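Local coordinates for protein endoglucanase E (Clostridium thermocellum, PDB 2WAO) that is part of a cellulose-degrading endoglucanase, its esterase domain probably deacetylating plant polysaccharides and binding cello-oligosaccharides, at residues L271-S274 / Y275-V279; H310-I313 / A314-Q317. All blocks are in the same frame, centred on the assembly; numbering follows the deposited sequence. Where two conformers were deposited one is given.

Contact 1: L271-S274 / Y275-V279; sequences LCRS and YVTEV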
loop_
_atom_site.group_PDB
_atom_site.type_symbol
_atom_site.label_atom_id
_atom_site.label_comp_id
_atom_site.label_asym_id
_atom_site.label_seq_id
_atom_site.Cartn_x
_atom_site.Cartn_y
_atom_site.Cartn_z
ATOM N N LEU A 271 2.671 -25.000 -3.859
ATOM C CA LEU A 271 4.118 -24.793 -3.705
ATOM C C LEU A 271 4.370 -23.505 -2.927
ATOM O O LEU A 271 5.162 -23.510 -1.976
ATOM C CB LEU A 271 4.839 -24.761 -5.060
ATOM C CG LEU A 271 4.969 -26.061 -5.876
ATOM C CD1 LEU A 271 5.447 -25.761 -7.288
ATOM C CD2 LEU A 271 5.890 -27.023 -5.122
ATOM N N CYS A 272 3.707 -22.411 -3.306
ATOM C CA CYS A 272 3.876 -21.154 -2.559
ATOM C C CYS A 272 3.522 -21.340 -1.050
ATOM O O CYS A 272 4.287 -20.931 -0.159
ATOM C CB CYS A 272 3.064 -20.012 -3.187
ATOM S SG CYS A 272 3.688 -18.402 -2.603
ATOM N N ARG A 273 2.388 -21.983 -0.766
ATOM C CA ARG A 273 2.027 -22.271 0.607
ATOM C C ARG A 273 3.104 -23.111 1.296
ATOM O O ARG A 273 3.505 -22.793 2.404
ATOM C CB ARG A 273 0.664 -22.959 0.677
ATOM C CG ARG A 273 0.117 -23.151 2.115
ATOM C CD ARG A 273 -1.362 -23.626 2.062
ATOM N NE ARG A 273 -1.569 -24.651 1.061
ATOM C CZ ARG A 273 -2.514 -24.671 0.123
ATOM N NH1 ARG A 273 -3.452 -23.733 0.027
ATOM N NH2 ARG A 273 -2.521 -25.684 -0.712
ATOM N N SER A 274 3.546 -24.185 0.643
ATOM C CA SER A 274 4.585 -25.029 1.228
ATOM C C SER A 274 5.853 -24.192 1.543
ATOM O O SER A 274 6.409 -24.297 2.626
ATOM C CB SER A 274 4.931 -26.173 0.247
ATOM O OG SER A 274 5.913 -27.018 0.820
ATOM N N TYR A 275 6.291 -23.384 0.585
ATOM C CA TYR A 275 7.567 -22.643 0.739
ATOM C C TYR A 275 7.495 -21.547 1.818
ATOM O O TYR A 275 8.388 -21.480 2.684
ATOM C CB TYR A 275 8.047 -22.043 -0.588
ATOM C CG TYR A 275 8.330 -23.025 -1.696
ATOM C CD1 TYR A 275 8.304 -24.415 -1.488
ATOM C CD2 TYR A 275 8.595 -22.550 -2.979
ATOM C CE1 TYR A 275 8.539 -25.299 -2.560
ATOM C CE2 TYR A 275 8.813 -23.422 -4.041
ATOM C CZ TYR A 275 8.818 -24.789 -3.802
ATOM O OH TYR A 275 9.039 -25.624 -4.893
ATOM N N VAL A 276 6.428 -20.729 1.794
ATOM C CA VAL A 276 6.243 -19.639 2.780
ATOM C C VAL A 276 6.034 -20.234 4.188
ATOM O O VAL A 276 6.555 -19.690 5.166
ATOM C CB VAL A 276 5.128 -18.665 2.357
ATOM C CG1 VAL A 276 4.858 -17.543 3.429
ATOM C CG2 VAL A 276 5.483 -18.021 0.944
ATOM N N THR A 277 5.285 -21.347 4.325
ATOM C CA THR A 277 5.113 -21.855 5.687
ATOM C C THR A 277 6.450 -22.436 6.159
ATOM O O THR A 277 6.738 -22.404 7.356
ATOM C CB THR A 277 3.982 -22.927 5.814
ATOM O OG1 THR A 277 4.268 -23.988 4.897
ATOM C CG2 THR A 277 2.583 -22.330 5.523
ATOM N N GLU A 278 7.264 -22.961 5.234
ATOM C CA GLU A 278 8.610 -23.452 5.608
ATOM C C GLU A 278 9.455 -22.280 6.132
ATOM O O GLU A 278 10.137 -22.391 7.158
ATOM C CB GLU A 278 9.290 -24.159 4.434
ATOM C CG GLU A 278 10.672 -24.710 4.770
ATOM C CD GLU A 278 11.205 -25.653 3.678
ATOM O OE1 GLU A 278 10.475 -26.619 3.281
ATOM O OE2 GLU A 278 12.351 -25.383 3.204
ATOM N N VAL A 279 9.381 -21.159 5.432
ATOM C CA VAL A 279 10.070 -19.930 5.856
ATOM C C VAL A 279 9.661 -19.530 7.273
ATOM O O VAL A 279 10.525 -19.299 8.143
ATOM C CB VAL A 279 9.862 -18.778 4.820
ATOM C CG1 VAL A 279 10.329 -17.471 5.418
ATOM C CG2 VAL A 279 10.604 -19.090 3.492
#
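Leu-271 to Val-279 make up about two and a half turns of helix 266-285, the crossover helix between strands 255-260 and 291-295, and Tyr-275 N donates to Leu-271 O at 2.8 Å, the first of four successive i to i+4 backbone bonds. The next, Val-276 N to Cys-272 O, is nearly straight at 173°, whereas Glu-278 N to Ser-274 O is more bent. The side chains of Leu-271 and Tyr-275 run alongside each other: methyl CD2 of Leu-271 touches Tyr-275 OH at 3.5 Å and CZ at 3.9 Å. Because CG of Tyr-275 stands anti to its carbonyl carbon (chi1 -61°), the ring swings back along the helix, and Leu-271 O sits over one face, off centre toward the rim. Cys-272 SG meets CG2 of Val-276 at 4.0 Å. Phe-226, its ring strongly inclined to that of Tyr-275, and helix 233-250 cover this flank. Thr-277 turns OG1 between its backbone N and carbonyl carbon (chi1 56°), which brings it 2.9 Å from Arg-273 O and 3.1 Å from Ser-274 O. Arg-273 O already accepts from Thr-277 N; the hydroxyl has one proton for two carbonyl oxygens within reach, and which of them accepts it is not settled.

Contact 2: H310-I313 / A314-Q317; sequences HPSI and ATHQ. With BGC (beta-D-glucopyranose), chain B.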
loop_
_atom_site.group_PDB
_atom_site.type_symbol
_atom_site.label_atom_id
_atom_site.label_comp_id
_atom_site.label_asym_id
_atom_site.label_seq_id
_atom_site.Cartn_x
_atom_site.Cartn_y
_atom_site.Cartn_z
ATOM N N HIS A 310 -7.468 -9.661 -10.862
ATOM C CA HIS A 310 -7.046 -9.215 -9.533
ATOM C C HIS A 310 -8.259 -9.084 -8.590
ATOM O O HIS A 310 -9.451 -9.077 -9.058
ATOM C CB HIS A 310 -6.242 -7.915 -9.639
ATOM C CG HIS A 310 -4.903 -8.125 -10.282
ATOM N ND1 HIS A 310 -4.769 -8.415 -11.621
ATOM C CD2 HIS A 310 -3.651 -8.172 -9.764
ATOM C CE1 HIS A 310 -3.486 -8.582 -11.917
ATOM N NE2 HIS A 310 -2.785 -8.423 -10.810
ATOM N N PRO A 311 -8.004 -9.011 -7.255
ATOM C CA PRO A 311 -9.174 -9.042 -6.349
ATOM C C PRO A 311 -10.161 -7.864 -6.491
ATOM O O PRO A 311 -9.747 -6.725 -6.659
ATOM C CB PRO A 311 -8.546 -9.095 -4.942
ATOM C CG PRO A 311 -7.156 -9.700 -5.179
ATOM C CD PRO A 311 -6.736 -9.070 -6.505
ATOM N N SER A 312 -11.458 -8.187 -6.362
ATOM C CA SER A 312 -12.535 -7.188 -6.296
ATOM C C SER A 312 -12.493 -6.497 -4.915
ATOM O O SER A 312 -11.784 -6.983 -3.985
ATOM C CB SER A 312 -13.882 -7.929 -6.420
ATOM O OG SER A 312 -14.049 -8.793 -5.293
ATOM N N ILE A 313 -13.259 -5.411 -4.754
ATOM C CA ILE A 313 -13.355 -4.789 -3.436
ATOM C C ILE A 313 -13.923 -5.772 -2.414
ATOM O O ILE A 313 -13.445 -5.826 -1.270
ATOM C CB ILE A 313 -14.123 -3.472 -3.488
ATOM C CG1 ILE A 313 -13.184 -2.422 -4.119
ATOM C CG2 ILE A 313 -14.482 -3.007 -2.051
ATOM C CD1 ILE A 313 -13.904 -1.273 -4.674
ATOM N N ALA A 314 -14.940 -6.557 -2.808
ATOM C CA ALA A 314 -15.431 -7.564 -1.885
ATOM C C ALA A 314 -14.366 -8.536 -1.365
ATOM O O ALA A 314 -14.344 -8.875 -0.175
ATOM C CB ALA A 314 -16.638 -8.340 -2.532
ATOM N N THR A 315 -13.500 -8.992 -2.269
ATOM C CA THR A 315 -12.414 -9.894 -1.906
ATOM C C THR A 315 -11.400 -9.146 -0.977
ATOM O O THR A 315 -10.999 -9.705 0.051
ATOM C CB THR A 315 -11.722 -10.440 -3.148
ATOM O OG1 THR A 315 -12.619 -11.330 -3.868
ATOM C CG2 THR A 315 -10.447 -11.247 -2.743
ATOM N N HIS A 316 -11.073 -7.891 -1.293
ATOM C CA HIS A 316 -10.249 -7.061 -0.388
ATOM C C HIS A 316 -10.866 -6.939 0.998
ATOM O O HIS A 316 -10.156 -7.032 1.997
ATOM C CB HIS A 316 -9.965 -5.674 -0.977
ATOM C CG HIS A 316 -8.885 -5.663 -2.025
ATOM N ND1 HIS A 316 -7.544 -5.601 -1.702
ATOM C CD2 HIS A 316 -8.947 -5.659 -3.386
ATOM C CE1 HIS A 316 -6.823 -5.529 -2.812
ATOM N NE2 HIS A 316 -7.645 -5.597 -3.850
ATOM N N GLN A 317 -12.196 -6.764 1.058
ATOM C CA GLN A 317 -12.872 -6.682 2.324
ATOM C C GLN A 317 -12.729 -7.983 3.116
ATOM O O GLN A 317 -12.413 -7.922 4.268
ATOM C CB GLN A 317 -14.334 -6.239 2.158
ATOM C CG GLN A 317 -14.388 -4.780 1.686
ATOM C CD GLN A 317 -15.774 -4.332 1.320
ATOM O OE1 GLN A 317 -16.480 -5.006 0.566
ATOM N NE2 GLN A 317 -16.180 -3.172 1.843
HETATM C C2 BGC B . -1.463 -9.033 -16.290
HETATM C C3 BGC B . -0.153 -8.275 -16.457
HETATM C C4 BGC B . 0.303 -7.727 -15.101
HETATM C C5 BGC B . 0.387 -8.895 -14.093
HETATM C C6 BGC B . 0.919 -8.516 -12.697
HETATM C C1 BGC B . -1.307 -10.103 -15.214
HETATM O O2 BGC B . -1.859 -9.575 -17.554
HETATM O O3 BGC B . -0.338 -7.196 -17.383
HETATM O O4 BGC B . 1.542 -7.311 -15.394
HETATM O O5 BGC B . -0.898 -9.506 -13.997
HETATM O O6 BGC B . 0.058 -7.546 -12.128
HETATM O O HOH W 1 -7.213 -5.733 -6.586
HETATM O O HOH W 2 -11.879 -11.153 -6.401
#
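Ser-312 OG is gripped from two directions: it accepts from Thr-315 N at 3.1 Å and is hydrogen-bonded to Thr-303 O in the preceding loop. This is an N-cap, opening helix 313-331, the last helix of the GDSL-type (SGNH) hydrolase domain. A chi1 of 64° folds OG back over the start of the helix. No reciprocal capping-box bond forms; water 2 accepts from both Ser-312 N, at 3.0 Å, and Thr-315 OG1, at 2.6 Å, and Thr-303 OG1 also bonds that threonine hydroxyl. Next to the cap, CB of Pro-311 packs on methyl CG2 of Thr-315 at 3.6 Å. The His-316 ring turns its edge to the same turn, CD2 lying 3.2 Å from Ser-312 O, and water 1 joins its NE2 to Pro-311 O. Since ND1 of His-316 is bonded to Tyr-158 N, both ring nitrogens are tied and the ring's rotation is fixed. The capped turn lies next to the sugar pocket, of which His-310 is a part. His-310 stacks on Tyr-136 and is held through ND1 by Glu-307 O. The bound glycan is hydrogen-bonded to Ser-131 OG, and His-310 NE2 makes a long bond of 3.3 Å to glucose O6, in which either atom could donate.

Overall arrangement
From the N terminus, the chain passes through the beta-rich domain into the parallel-sheet domain, where both contacts lie. Contact 1 comes first, in helix 266-285, which crosses from strand 255-260 to strand 291-295, at one edge of the sheet. Contact 2 follows beyond a long loop and starts helix 313-331. They stand in series: each is local and closes no long loop, and they neither nest nor cross. The centres of contact 1 and contact 2 are 23 Å apart; the nearest atoms of the two are about 14 Å apart, so they do not touch. The loop before helix 266-285 relates them: its Leu-264 meets Cys-272 of contact 1, while the adjacent Met-263 borders His-310 and Pro-311 of contact 2 at the glycan pocket.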